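Local coordinates for chorismatase (Streptomyces hygroscopicus, PDB 4BPS), which hydrolyses chorismate to a dihydroxycyclohexadiene carboxylic acid and pyruvate, a step in the biosynthesis of the immunosuppressants FK506 and FK520, at residues 176-181 and 241-246; 208-213 and 249-254; 260-265 and 334-339; 293-298 and 320-325; 299-304 and 328-333. One frame throughout, in Å; residues are numbered along the deposited sequence. Where two conformers were deposited one is given.

Contact 1. Residues 176-181 and 241-246; sequences MPAATG and FISATA. With 3EB (3-(2-carboxyethyl)benzoic acid), chain B.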
# COMPACT_ATOMS: atom_id res chain seq x y z
N MSE A 176 0.82 12.94 -2.45
CA MSE A 176 1.06 11.56 -2.05
C MSE A 176 -0.17 10.72 -2.36
O MSE A 176 -1.29 11.07 -2.00
CB MSE A 176 1.44 11.43 -0.58
CG MSE A 176 2.74 12.16 -0.18
SE MSE A 176 4.31 11.68 -1.24
CE MSE A 176 4.52 9.90 -0.59
N PRO A 177 0.04 9.55 -2.98
CA PRO A 177 -1.10 8.76 -3.46
C PRO A 177 -1.61 7.80 -2.38
O PRO A 177 -1.27 7.91 -1.19
CB PRO A 177 -0.50 7.97 -4.63
CG PRO A 177 0.92 7.75 -4.18
CD PRO A 177 1.31 9.06 -3.54
N ALA A 178 -2.43 6.84 -2.81
CA ALA A 178 -2.91 5.78 -1.96
C ALA A 178 -1.73 5.11 -1.25
O ALA A 178 -0.63 4.96 -1.83
CB ALA A 178 -3.67 4.77 -2.81
N ALA A 179 -1.98 4.68 -0.02
CA ALA A 179 -0.92 4.11 0.81
C ALA A 179 -1.44 3.02 1.73
O ALA A 179 -2.65 2.87 1.96
CB ALA A 179 -0.25 5.22 1.66
N THR A 180 -0.48 2.26 2.25
CA THR A 180 -0.67 1.34 3.36
C THR A 180 0.45 1.57 4.36
O THR A 180 1.60 1.75 3.95
CB THR A 180 -0.60 -0.10 2.86
OG1 THR A 180 -1.72 -0.30 1.99
CG2 THR A 180 -0.61 -1.13 3.98
N GLY A 181 0.11 1.58 5.65
CA GLY A 181 1.07 1.65 6.75
C GLY A 181 0.70 0.56 7.73
O GLY A 181 -0.22 0.73 8.53
N PHE A 241 -6.69 2.56 -7.32
CA PHE A 241 -5.99 1.93 -6.20
C PHE A 241 -6.57 2.47 -4.89
O PHE A 241 -6.59 3.70 -4.69
CB PHE A 241 -4.50 2.26 -6.25
CG PHE A 241 -3.83 1.79 -7.51
CD1 PHE A 241 -3.82 0.45 -7.86
CD2 PHE A 241 -3.21 2.68 -8.37
CE1 PHE A 241 -3.19 0.01 -9.03
CE2 PHE A 241 -2.58 2.26 -9.55
CZ PHE A 241 -2.55 0.92 -9.86
N ILE A 242 -7.04 1.59 -4.01
CA ILE A 242 -7.65 2.01 -2.76
C ILE A 242 -6.64 1.77 -1.64
O ILE A 242 -6.05 0.69 -1.54
CB ILE A 242 -8.95 1.24 -2.48
CG1 ILE A 242 -9.90 1.30 -3.69
CG2 ILE A 242 -9.62 1.81 -1.23
CD1 ILE A 242 -10.88 0.16 -3.73
N SER A 243 -6.43 2.78 -0.80
CA SER A 243 -5.53 2.66 0.35
C SER A 243 -5.99 1.57 1.30
O SER A 243 -7.17 1.18 1.29
CB SER A 243 -5.52 3.98 1.11
OG SER A 243 -4.88 4.95 0.30
N ALA A 244 -5.08 1.13 2.16
CA ALA A 244 -5.51 0.39 3.34
C ALA A 244 -6.52 1.27 4.07
O ALA A 244 -6.26 2.45 4.33
CB ALA A 244 -4.34 0.08 4.22
N THR A 245 -7.68 0.69 4.38
CA THR A 245 -8.84 1.42 4.88
C THR A 245 -9.29 0.81 6.22
O THR A 245 -9.46 -0.41 6.30
CB THR A 245 -9.97 1.34 3.84
OG1 THR A 245 -9.51 1.87 2.58
CG2 THR A 245 -11.19 2.16 4.30
N ALA A 246 -9.44 1.68 7.21
CA ALA A 246 -9.72 1.27 8.58
C ALA A 246 -11.12 1.70 9.02
O ALA A 246 -11.81 2.47 8.34
CB ALA A 246 -8.70 1.91 9.52
C 3EB B . -5.74 5.64 8.90
O 3EB B . -5.06 6.56 9.37
CA 3EB B . -5.43 4.20 9.18
OAB 3EB B . 0.64 5.67 7.37
OAD 3EB B . 0.73 5.03 5.24
CAE 3EB B . -3.95 3.77 6.56
CAF 3EB B . -3.31 3.88 5.33
CAG 3EB B . -3.28 4.07 7.74
CAH 3EB B . -1.99 4.28 5.26
CAL 3EB B . 0.12 5.12 6.37
CAM 3EB B . -1.95 4.49 7.65
CAN 3EB B . -1.30 4.61 6.43
OXT 3EB B . -6.79 5.86 8.19
C2 3EB B . -3.92 3.90 9.11

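Contact 2. Residues 208-213 and 249-254; sequences AVLTAH and LGHRTV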
# COMPACT_ATOMS: atom_id res chain seq x y z
N ALA A 208 -16.13 11.57 4.62
CA ALA A 208 -16.38 11.44 6.08
C ALA A 208 -15.11 11.05 6.85
O ALA A 208 -15.21 10.61 8.01
CB ALA A 208 -17.49 10.43 6.33
N VAL A 209 -13.95 11.21 6.21
CA VAL A 209 -12.68 10.86 6.86
C VAL A 209 -11.74 12.04 6.68
O VAL A 209 -11.61 12.58 5.57
CB VAL A 209 -12.08 9.56 6.28
CG1 VAL A 209 -10.69 9.29 6.83
CG2 VAL A 209 -13.01 8.37 6.62
N LEU A 210 -11.10 12.44 7.77
CA LEU A 210 -10.20 13.57 7.73
C LEU A 210 -8.96 13.23 6.90
O LEU A 210 -8.38 12.15 7.03
CB LEU A 210 -9.80 13.93 9.16
CG LEU A 210 -8.97 15.21 9.35
CD1 LEU A 210 -9.68 16.47 8.84
CD2 LEU A 210 -8.59 15.36 10.82
N THR A 211 -8.52 14.17 6.07
CA THR A 211 -7.27 14.02 5.32
C THR A 211 -6.12 13.73 6.27
O THR A 211 -5.96 14.41 7.30
CB THR A 211 -7.03 15.30 4.52
OG1 THR A 211 -8.06 15.38 3.52
CG2 THR A 211 -5.69 15.33 3.83
N ALA A 212 -5.34 12.69 5.95
CA ALA A 212 -4.34 12.16 6.88
C ALA A 212 -3.40 13.25 7.39
O ALA A 212 -3.14 13.32 8.60
CB ALA A 212 -3.58 11.00 6.23
N HIS A 213 -2.87 14.08 6.48
CA HIS A 213 -1.89 15.06 6.96
C HIS A 213 -2.51 16.22 7.71
O HIS A 213 -1.79 17.09 8.20
CB HIS A 213 -0.92 15.50 5.85
CG HIS A 213 -1.52 16.33 4.76
ND1 HIS A 213 -2.08 15.78 3.62
CD2 HIS A 213 -1.53 17.67 4.60
CE1 HIS A 213 -2.47 16.77 2.83
NE2 HIS A 213 -2.14 17.93 3.39
N LEU A 249 -13.95 7.19 11.55
CA LEU A 249 -14.87 8.23 11.08
C LEU A 249 -14.27 9.56 11.54
O LEU A 249 -13.89 9.72 12.71
CB LEU A 249 -16.32 7.94 11.49
CG LEU A 249 -16.94 6.68 10.80
CD1 LEU A 249 -18.31 6.39 11.38
CD2 LEU A 249 -17.00 6.64 9.22
N GLY A 250 -14.12 10.51 10.63
CA GLY A 250 -13.33 11.70 10.90
C GLY A 250 -11.88 11.26 10.98
O GLY A 250 -11.38 10.65 10.02
N HIS A 251 -11.21 11.50 12.12
CA HIS A 251 -9.91 10.89 12.38
C HIS A 251 -10.02 9.77 13.40
O HIS A 251 -9.01 9.12 13.70
CB HIS A 251 -8.86 11.91 12.85
CG HIS A 251 -9.25 12.60 14.12
ND1 HIS A 251 -9.29 11.97 15.35
CD2 HIS A 251 -9.68 13.87 14.32
CE1 HIS A 251 -9.72 12.83 16.25
NE2 HIS A 251 -9.97 13.98 15.65
N ARG A 252 -11.19 9.57 13.98
CA ARG A 252 -11.33 8.74 15.16
C ARG A 252 -11.52 7.27 14.87
O ARG A 252 -12.35 6.89 14.05
CB ARG A 252 -12.59 9.21 15.90
CG ARG A 252 -12.52 10.19 17.04
CD ARG A 252 -13.80 9.97 17.95
NE ARG A 252 -14.09 8.53 18.12
CZ ARG A 252 -15.03 7.99 18.88
NH1 ARG A 252 -15.83 8.74 19.62
NH2 ARG A 252 -15.14 6.65 18.91
N THR A 253 -10.81 6.43 15.62
CA THR A 253 -11.13 5.02 15.66
C THR A 253 -12.56 4.87 16.18
O THR A 253 -12.92 5.46 17.21
CB THR A 253 -10.17 4.28 16.61
OG1 THR A 253 -8.86 4.40 16.08
CG2 THR A 253 -10.56 2.81 16.76
N VAL A 254 -13.36 4.06 15.50
CA VAL A 254 -14.71 3.73 15.97
C VAL A 254 -14.79 2.23 16.27
O VAL A 254 -13.86 1.47 15.99
CB VAL A 254 -15.80 4.22 15.01
CG1 VAL A 254 -15.80 5.75 14.95
CG2 VAL A 254 -15.68 3.58 13.66

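Contact 3. Residues 260-265 and 334-339; sequences TGQCEV and DLLVEI. With 3EB (3-(2-carboxyethyl)benzoic acid), chain B.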
# COMPACT_ATOMS: atom_id res chain seq x y z
N THR A 260 -15.80 -6.83 14.21
CA THR A 260 -16.87 -6.89 13.22
C THR A 260 -17.30 -5.47 12.83
O THR A 260 -17.39 -5.15 11.64
CB THR A 260 -18.06 -7.69 13.77
OG1 THR A 260 -17.65 -9.04 13.93
CG2 THR A 260 -19.25 -7.64 12.83
N GLY A 261 -17.58 -4.63 13.82
CA GLY A 261 -17.97 -3.26 13.55
C GLY A 261 -16.90 -2.47 12.81
O GLY A 261 -17.18 -1.75 11.85
N GLN A 262 -15.63 -2.62 13.22
CA GLN A 262 -14.55 -1.96 12.50
C GLN A 262 -14.47 -2.43 11.06
O GLN A 262 -14.24 -1.63 10.16
CB GLN A 262 -13.19 -2.12 13.18
CG GLN A 262 -13.08 -1.36 14.50
CD GLN A 262 -11.66 -1.27 14.99
OE1 GLN A 262 -10.69 -1.60 14.30
NE2 GLN A 262 -11.51 -0.81 16.21
N CYS A 263 -14.65 -3.74 10.83
CA CYS A 263 -14.55 -4.27 9.48
C CYS A 263 -15.71 -3.71 8.62
O CYS A 263 -15.51 -3.34 7.45
CB CYS A 263 -14.58 -5.79 9.53
SG CYS A 263 -14.18 -6.58 7.95
N GLU A 264 -16.92 -3.65 9.20
CA GLU A 264 -18.06 -3.10 8.48
C GLU A 264 -17.82 -1.63 8.10
O GLU A 264 -18.13 -1.22 6.98
CB GLU A 264 -19.34 -3.24 9.29
CG GLU A 264 -19.80 -4.69 9.50
CD GLU A 264 -20.46 -5.34 8.29
OE1 GLU A 264 -20.54 -4.71 7.23
OE2 GLU A 264 -20.89 -6.51 8.40
N VAL A 265 -17.29 -0.83 9.03
CA VAL A 265 -17.01 0.57 8.73
C VAL A 265 -15.87 0.71 7.73
O VAL A 265 -15.90 1.59 6.86
CB VAL A 265 -16.75 1.38 10.02
CG1 VAL A 265 -16.25 2.79 9.70
CG2 VAL A 265 -18.04 1.44 10.84
N ASP A 334 -5.45 0.44 18.65
CA ASP A 334 -6.89 0.18 18.74
C ASP A 334 -7.59 -0.11 17.41
O ASP A 334 -8.80 -0.37 17.41
CB ASP A 334 -7.62 1.28 19.52
CG ASP A 334 -7.61 2.64 18.84
OD1 ASP A 334 -7.29 2.76 17.64
OD2 ASP A 334 -8.03 3.61 19.53
N LEU A 335 -6.85 -0.11 16.31
CA LEU A 335 -7.38 -0.59 15.04
C LEU A 335 -7.11 -2.08 14.95
O LEU A 335 -6.00 -2.55 15.21
CB LEU A 335 -6.78 0.18 13.86
CG LEU A 335 -7.16 1.67 13.82
CD1 LEU A 335 -6.35 2.38 12.74
CD2 LEU A 335 -8.67 1.88 13.62
N LEU A 336 -8.15 -2.81 14.55
CA LEU A 336 -8.16 -4.26 14.62
C LEU A 336 -8.14 -4.95 13.26
O LEU A 336 -7.92 -6.17 13.17
CB LEU A 336 -9.41 -4.71 15.37
CG LEU A 336 -9.59 -4.08 16.76
CD1 LEU A 336 -10.94 -4.45 17.35
CD2 LEU A 336 -8.45 -4.50 17.68
N VAL A 337 -8.42 -4.17 12.20
CA VAL A 337 -8.57 -4.72 10.86
C VAL A 337 -8.43 -3.59 9.86
O VAL A 337 -8.83 -2.45 10.15
CB VAL A 337 -9.95 -5.41 10.71
CG1 VAL A 337 -11.14 -4.47 11.06
CG2 VAL A 337 -10.12 -6.01 9.30
N GLU A 338 -7.86 -3.88 8.69
CA GLU A 338 -7.89 -2.93 7.58
C GLU A 338 -7.97 -3.71 6.27
O GLU A 338 -7.57 -4.88 6.21
CB GLU A 338 -6.63 -2.09 7.50
CG GLU A 338 -6.54 -1.04 8.54
CD GLU A 338 -5.35 -0.13 8.28
OE1 GLU A 338 -4.35 -0.62 7.67
OE2 GLU A 338 -5.38 1.04 8.67
N ILE A 339 -8.47 -3.05 5.23
CA ILE A 339 -8.62 -3.67 3.93
C ILE A 339 -8.11 -2.72 2.85
O ILE A 339 -8.44 -1.53 2.87
CB ILE A 339 -10.10 -3.99 3.65
CG1 ILE A 339 -10.73 -4.79 4.79
CG2 ILE A 339 -10.24 -4.76 2.33
CD1 ILE A 339 -11.68 -4.02 5.63
C 3EB B . -5.74 5.64 8.90
O 3EB B . -5.06 6.56 9.37
CA 3EB B . -5.43 4.20 9.18
OAB 3EB B . 0.64 5.67 7.37
OAD 3EB B . 0.73 5.03 5.24
CAE 3EB B . -3.95 3.77 6.56
CAF 3EB B . -3.31 3.88 5.33
CAG 3EB B . -3.28 4.07 7.74
CAH 3EB B . -1.99 4.28 5.26
CAL 3EB B . 0.12 5.12 6.37
CAM 3EB B . -1.95 4.49 7.65
CAN 3EB B . -1.30 4.61 6.43
OXT 3EB B . -6.79 5.86 8.19
C2 3EB B . -3.92 3.90 9.11
O HOH W 1 -10.09 -0.66 11.71

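Contact 4. Residues 293-298 and 320-325; sequences VDHLKV and TAAVAL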
# COMPACT_ATOMS: atom_id res chain seq x y z
N VAL A 293 -14.31 -4.53 -6.51
CA VAL A 293 -12.94 -4.47 -6.01
C VAL A 293 -12.32 -5.86 -6.08
O VAL A 293 -12.99 -6.88 -5.90
CB VAL A 293 -12.92 -3.89 -4.57
CG1 VAL A 293 -11.48 -3.72 -4.08
CG2 VAL A 293 -13.64 -2.54 -4.51
N ASP A 294 -11.02 -5.90 -6.37
CA ASP A 294 -10.32 -7.18 -6.50
C ASP A 294 -8.92 -7.03 -5.89
O ASP A 294 -8.49 -5.93 -5.50
CB ASP A 294 -10.27 -7.55 -7.98
CG ASP A 294 -10.04 -9.04 -8.25
OD1 ASP A 294 -9.82 -9.85 -7.33
OD2 ASP A 294 -10.07 -9.38 -9.46
N HIS A 295 -8.22 -8.16 -5.77
CA HIS A 295 -6.86 -8.21 -5.23
C HIS A 295 -6.79 -7.47 -3.91
O HIS A 295 -5.98 -6.56 -3.68
CB HIS A 295 -5.83 -7.78 -6.28
CG HIS A 295 -5.85 -8.70 -7.45
ND1 HIS A 295 -6.55 -8.40 -8.60
CD2 HIS A 295 -5.40 -9.97 -7.60
CE1 HIS A 295 -6.49 -9.44 -9.42
NE2 HIS A 295 -5.80 -10.40 -8.84
N LEU A 296 -7.65 -7.92 -3.01
CA LEU A 296 -7.75 -7.35 -1.68
C LEU A 296 -6.82 -8.04 -0.70
O LEU A 296 -6.72 -9.27 -0.70
CB LEU A 296 -9.18 -7.42 -1.16
CG LEU A 296 -10.21 -6.67 -2.02
CD1 LEU A 296 -11.01 -7.61 -2.90
CD2 LEU A 296 -11.14 -5.87 -1.12
N LYS A 297 -6.19 -7.24 0.15
CA LYS A 297 -5.50 -7.74 1.33
C LYS A 297 -6.24 -7.23 2.55
O LYS A 297 -6.57 -6.03 2.62
CB LYS A 297 -4.03 -7.32 1.34
CG LYS A 297 -3.24 -8.07 0.25
CD LYS A 297 -2.21 -7.22 -0.46
CE LYS A 297 -1.18 -6.73 0.49
NZ LYS A 297 -0.37 -5.61 -0.12
N VAL A 298 -6.49 -8.14 3.48
CA VAL A 298 -7.24 -7.86 4.69
C VAL A 298 -6.30 -8.16 5.87
O VAL A 298 -5.95 -9.32 6.09
CB VAL A 298 -8.53 -8.73 4.75
CG1 VAL A 298 -9.29 -8.43 6.05
CG2 VAL A 298 -9.41 -8.47 3.54
N THR A 320 -15.83 -13.89 -6.57
CA THR A 320 -14.73 -14.12 -7.50
C THR A 320 -13.50 -13.26 -7.19
O THR A 320 -12.49 -13.41 -7.87
CB THR A 320 -15.17 -13.89 -8.97
OG1 THR A 320 -15.73 -12.58 -9.08
CG2 THR A 320 -16.21 -14.94 -9.43
N ALA A 321 -13.59 -12.37 -6.20
CA ALA A 321 -12.46 -11.51 -5.89
C ALA A 321 -11.36 -12.31 -5.23
O ALA A 321 -11.63 -13.16 -4.38
CB ALA A 321 -12.91 -10.37 -4.96
N ALA A 322 -10.11 -12.03 -5.60
CA ALA A 322 -8.96 -12.56 -4.89
C ALA A 322 -8.83 -11.79 -3.58
O ALA A 322 -8.73 -10.55 -3.59
CB ALA A 322 -7.72 -12.39 -5.76
N VAL A 323 -8.84 -12.52 -2.47
CA VAL A 323 -8.79 -11.93 -1.14
C VAL A 323 -7.77 -12.71 -0.32
O VAL A 323 -7.80 -13.93 -0.30
CB VAL A 323 -10.19 -11.98 -0.45
CG1 VAL A 323 -10.13 -11.34 0.90
CG2 VAL A 323 -11.26 -11.28 -1.29
N ALA A 324 -6.82 -11.99 0.27
CA ALA A 324 -5.80 -12.60 1.12
C ALA A 324 -5.87 -11.99 2.50
O ALA A 324 -5.75 -10.77 2.66
CB ALA A 324 -4.43 -12.35 0.54
N LEU A 325 -6.06 -12.83 3.52
CA LEU A 325 -6.04 -12.37 4.91
C LEU A 325 -4.63 -12.56 5.47
O LEU A 325 -4.00 -13.59 5.24
CB LEU A 325 -7.07 -13.11 5.77
CG LEU A 325 -8.45 -12.43 5.84
CD1 LEU A 325 -9.14 -12.49 4.49
CD2 LEU A 325 -9.32 -13.05 6.92

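Contact 5. Residues 299-304 and 328-333; sequences YVRRRE and TDIARE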
# COMPACT_ATOMS: atom_id res chain seq x y z
N TYR A 299 -5.88 -7.10 6.56
CA TYR A 299 -4.94 -7.23 7.66
C TYR A 299 -5.72 -7.31 8.95
O TYR A 299 -6.61 -6.48 9.18
CB TYR A 299 -4.05 -6.00 7.69
CG TYR A 299 -3.34 -5.67 6.39
CD1 TYR A 299 -2.23 -6.40 5.97
CD2 TYR A 299 -3.74 -4.59 5.60
CE1 TYR A 299 -1.54 -6.06 4.80
CE2 TYR A 299 -3.07 -4.23 4.44
CZ TYR A 299 -1.96 -4.98 4.05
OH TYR A 299 -1.24 -4.66 2.93
N VAL A 300 -5.41 -8.31 9.78
CA VAL A 300 -6.19 -8.58 10.99
C VAL A 300 -5.24 -8.73 12.16
O VAL A 300 -4.30 -9.54 12.12
CB VAL A 300 -7.02 -9.87 10.84
CG1 VAL A 300 -7.88 -10.10 12.07
CG2 VAL A 300 -7.93 -9.79 9.58
N ARG A 301 -5.47 -7.95 13.22
CA ARG A 301 -4.55 -7.90 14.35
C ARG A 301 -4.48 -9.21 15.14
O ARG A 301 -3.38 -9.65 15.51
CB ARG A 301 -4.94 -6.74 15.27
CG ARG A 301 -4.12 -6.68 16.58
CD ARG A 301 -4.48 -5.45 17.40
NE ARG A 301 -4.15 -4.21 16.71
CZ ARG A 301 -2.93 -3.65 16.70
NH1 ARG A 301 -1.92 -4.19 17.38
NH2 ARG A 301 -2.73 -2.56 15.96
N ARG A 302 -5.64 -9.76 15.48
CA ARG A 302 -5.72 -10.95 16.34
C ARG A 302 -6.01 -12.22 15.55
O ARG A 302 -6.94 -12.24 14.73
CB ARG A 302 -6.82 -10.82 17.38
CG ARG A 302 -6.69 -9.59 18.27
CD ARG A 302 -7.51 -9.76 19.55
NE ARG A 302 -8.91 -10.10 19.25
CZ ARG A 302 -9.82 -10.49 20.15
NH1 ARG A 302 -9.50 -10.60 21.44
NH2 ARG A 302 -11.07 -10.79 19.75
N ARG A 303 -5.24 -13.28 15.79
CA ARG A 303 -5.50 -14.56 15.13
C ARG A 303 -6.94 -15.01 15.34
O ARG A 303 -7.59 -15.51 14.44
CB ARG A 303 -4.49 -15.60 15.65
CG ARG A 303 -4.75 -17.04 15.29
CD ARG A 303 -4.85 -17.25 13.83
NE ARG A 303 -3.61 -16.90 13.14
CZ ARG A 303 -3.51 -16.81 11.82
NH1 ARG A 303 -4.59 -17.04 11.05
NH2 ARG A 303 -2.33 -16.53 11.25
N GLU A 304 -7.46 -14.80 16.55
CA GLU A 304 -8.80 -15.26 16.88
C GLU A 304 -9.89 -14.48 16.15
O GLU A 304 -11.04 -14.87 16.20
CB GLU A 304 -9.03 -15.21 18.41
CG GLU A 304 -9.02 -13.79 19.00
CD GLU A 304 -8.52 -13.73 20.45
OE1 GLU A 304 -9.22 -14.25 21.34
OE2 GLU A 304 -7.44 -13.16 20.72
N THR A 328 -1.47 -9.51 11.18
CA THR A 328 -0.42 -8.54 11.47
C THR A 328 -1.06 -7.29 12.10
O THR A 328 -2.27 -7.09 12.02
CB THR A 328 0.36 -8.22 10.19
OG1 THR A 328 1.63 -7.66 10.54
CG2 THR A 328 -0.42 -7.27 9.27
N ASP A 329 -0.23 -6.48 12.74
CA ASP A 329 -0.70 -5.30 13.45
C ASP A 329 -1.02 -4.13 12.52
O ASP A 329 -0.57 -4.07 11.37
CB ASP A 329 0.35 -4.85 14.46
CG ASP A 329 0.44 -5.77 15.69
OD1 ASP A 329 -0.32 -6.73 15.84
OD2 ASP A 329 1.27 -5.48 16.57
N ILE A 330 -1.83 -3.20 13.06
CA ILE A 330 -2.29 -2.03 12.34
C ILE A 330 -1.61 -0.76 12.93
O ILE A 330 -1.07 -0.79 14.03
CB ILE A 330 -3.84 -1.90 12.47
CG1 ILE A 330 -4.54 -3.28 12.42
CG2 ILE A 330 -4.41 -0.90 11.41
CD1 ILE A 330 -4.43 -4.04 11.10
N ALA A 331 -1.66 0.36 12.19
CA ALA A 331 -0.92 1.56 12.58
C ALA A 331 -1.26 2.11 13.96
O ALA A 331 -0.39 2.72 14.57
CB ALA A 331 -1.15 2.66 11.53
N ARG A 332 -2.52 1.95 14.40
CA ARG A 332 -2.90 2.28 15.79
C ARG A 332 -3.21 0.99 16.51
O ARG A 332 -3.87 0.11 15.95
CB ARG A 332 -4.18 3.12 15.86
CG ARG A 332 -4.12 4.41 15.10
CD ARG A 332 -5.45 5.11 15.17
NE ARG A 332 -5.40 6.32 14.36
CZ ARG A 332 -6.45 7.09 14.12
NH1 ARG A 332 -7.69 6.76 14.56
NH2 ARG A 332 -6.28 8.18 13.40
N GLU A 333 -2.80 0.89 17.78
CA GLU A 333 -3.09 -0.28 18.60
C GLU A 333 -4.59 -0.59 18.62
O GLU A 333 -4.96 -1.77 18.57
CB GLU A 333 -2.58 -0.10 20.04
CG GLU A 333 -2.85 -1.31 20.97
CD GLU A 333 -1.96 -2.52 20.70
OE1 GLU A 333 -0.84 -2.37 20.13
OE2 GLU A 333 -2.38 -3.64 21.05
O HOH W 2 -0.65 -9.28 14.76
O HOH W 3 -2.15 -6.31 19.55

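Contact 1. Residues 176-181 and 241-246
Ser-243 OG is gripped by backbone groups: it accepts the N-H of Ala-179 (N to OG 2.9 Å, 157° at the hydrogen) and donates to the carbonyl of Ala-227. This hydroxyl helps join two sheets of the YjgF-type fold, for strand 178-184 is the edge of one mixed sheet and strand 239-249 belongs to another. Segments 178-181 and 241-246 run 37° apart, their axes 4.8 Å apart at the closest. With OG beside its own backbone N (chi1 -68°), the serine reaches back to Ala-178 as well, where the small methyl CB fits 3.3 Å from OG. One residue on, the backbones meet directly, Ala-244 N donating to Ala-179 O at 3.0 Å. The CB of Ala-244 then packs against Thr-180 OG1 at 3.5 Å, a hydroxyl whose polar partners are Glu-340 and Arg-136. Small residues suit this floor of the pocket because 3-(2-carboxyethyl)benzoic acid lies close upon it. Ala-244 O comes within 3.4 Å of ring carbon CAF and the CB of Ala-179 within 3.7 Å of carboxylate oxygen OAD, while Gly-181, having no side chain, brings its N to 3.4 Å from ring carbon CAN.

Contact 2. Residues 208-213 and 249-254
Leu-210 and His-251 lie side by side and point the same way, with the leucine methyl CD2 at the edge of the imidazole, near its plane, 4.0 Å from His-251 CD2. It is the leucine's first torsion, with CG opposite the backbone N (chi1 -173°), that sends CD2 to this edge. The ring is held by its ND1 as well, hydrogen-bonded to Tyr-219 OH, and the two rings meet. Next to this pair, a single beta bridge joins Val-209 to Gly-250. Gly-250 N donates to Ala-208 O at 2.8 Å, and Leu-210 N donates to Gly-250 O at 2.9 Å. The methyl CG1 of Val-209 approaches Gly-250 O to 3.5 Å, and its side chain also packs on substrate-binding Arg-228. Gly-250 sits in a type II' turn, Leu-249 to Arg-252, that closes a tight beta hairpin between strands 239-249 and 252-253; glycine suits the positive phi (69°) there. Both bridge bonds come from backbone groups and are nearly straight (166° each), which implies that the loop is held to the hairpin chiefly by main-chain hydrogen bonds, with the leucine-histidine edge contact a lighter apolar addition at the surface.

Contact 3. Residues 260-265 and 334-339
Gln-262 offers both ends of its amide to the chain leading into strand 337-343. OE1 accepts from Leu-336 N at 2.8 Å, and NE2 donates to Asp-334 O at 3.0 Å, almost straight (175°) and within both the amide and carbonyl planes. Its chain, extended beyond CG, crosses the Leu-336 side chain at about a right angle. This is the tight part, where helix 259-274 packs on the sheet: the branched Val-337 presses CG1 to 3.6 Å from Cys-263 N. Packing is looser further along, with Cys-263 SG 4.3 Å from Ile-339 CD1. A water takes part too, donating to Gln-262 OE1 (2.8 Å) and Val-337 O. On the partly exposed side, Asp-334 OD1 is hydrogen-bonded to Thr-253 OG1. Away from the helix, Glu-338, the proton acceptor, brings OE2 to 3.2 Å from the ligand carbon CA. With NE2 also bonded to His-255 O, the amide has its flip fixed, which is consistent with a fixed backbone two residues before Glu-338.

Contact 4. Residues 293-298 and 320-325
Strands 296-298 and 323-325 run parallel, 20° apart and 4.7 Å at their closest, stitched by bonds from Leu-296 N to Ala-322 O, from Ala-324 N to Leu-296 O and from Val-298 N to Ala-324 O, each 2.9 Å. Just before strand 296-298 the chain turns a corner at His-295, and a side chain takes over the pairing: Asp-294 OD1 accepts from Ala-322 N at 2.8 Å, nearly along its C-O axis, and from His-295 N, which comes from above the carboxylate plane. Aspartate suits this end because one oxygen serves two N-H groups and ties the corner to the neighbouring chain. On one face of the sheet Val-298 and Leu-325 lie side by side, CB to CD1 at 3.8 Å, and Val-298 CG2 meets Val-323 CG1 at 4.0 Å. Leu-296 extends this greasy patch, its CD1 reaching 3.9 Å from the CB of Ala-321. Helix 306-314 covers it through Val-309 and Leu-306. The other face carries Lys-297 and Ala-324. The short alanine fits against Phe-24 and Phe-72 of another sheet, while the lysine, whose chain kinks at its second and third torsions (chi3 62°), carries NZ to salt bridges with Glu-74 and Glu-340. Adjacent parallel strands linked through an intervening helix, 296-300, 306-314 and 323-327, make this a beta-alpha-beta crossover.

Contact 5. Residues 299-304 and 328-333
Arg-301 meets Asp-329 and Glu-333 by charge. Its NH1 forms salt bridges with Asp-329 OD1 (3.4 Å) and Glu-333 OE1 (3.5 Å), but both oxygens lie well out of the guanidinium plane, so no N-H points at either. The Asp-329 carboxylate is turned 31° from that plane. The arginine chain leaves the backbone extended (chi1 174°) and bends at its third torsion (-63°), laying the guanidinium between Glu-333 O over one face and the Asp-329 backbone on the opposite one. Among its hydrogen bonds, Arg-301 NH2 makes a weak one to Ile-330 O (3.1 Å); this NH2 also lies 2.9 Å from Arg-332 O, and Asn-145 OD1 is its stronger partner. NE donates to Leu-335 O. Arginine suits the place because its flat cation can gather many acceptors at once. The loop it holds connects the last strand of the beta-alpha-beta unit, 323-327, to strand 337-343, and supplies Ala-331 to the ligand pocket. Water extends the polar set. One molecule, in the guanidinium plane, accepts from Arg-301 NH1 and donates to Glu-333 OE2; another donates to Arg-301 O and Asp-329 OD1. The backbones meet where Thr-328 N donates to Val-300 O at 3.0 Å. Apolar contacts close the buried end: Thr-328 CG2 reaches Tyr-299 ring atom CD1 at 3.9 Å, and Ile-330 CD1 lies 4.0 Å from Tyr-299 CB.

All five contacts reach the mixed sheet that includes strands 239-249, 296-300 and 337-343. Contacts 1 and 3 both touch the ligand, and their strands 239-249 and 337-343 are neighbours in that sheet, Thr-245 N lying 2.8 Å from Ile-339 O, a probable hydrogen bond; Ala-244 CB is 3.5 Å from OE1 of the proton acceptor Glu-338. Contact 5, nested in the loop that contact 3 closes, has its centre 9 Å away and packs Ile-330 CG2 to 3.4 Å from Glu-338 CD. Contact 2 is tied to contact 5 where Arg-332 NH1 comes 2.8 Å from His-251 O. Contact 4 shares strand 296-300 with contact 5; its nearest atoms are about 15 Å from those of contact 2.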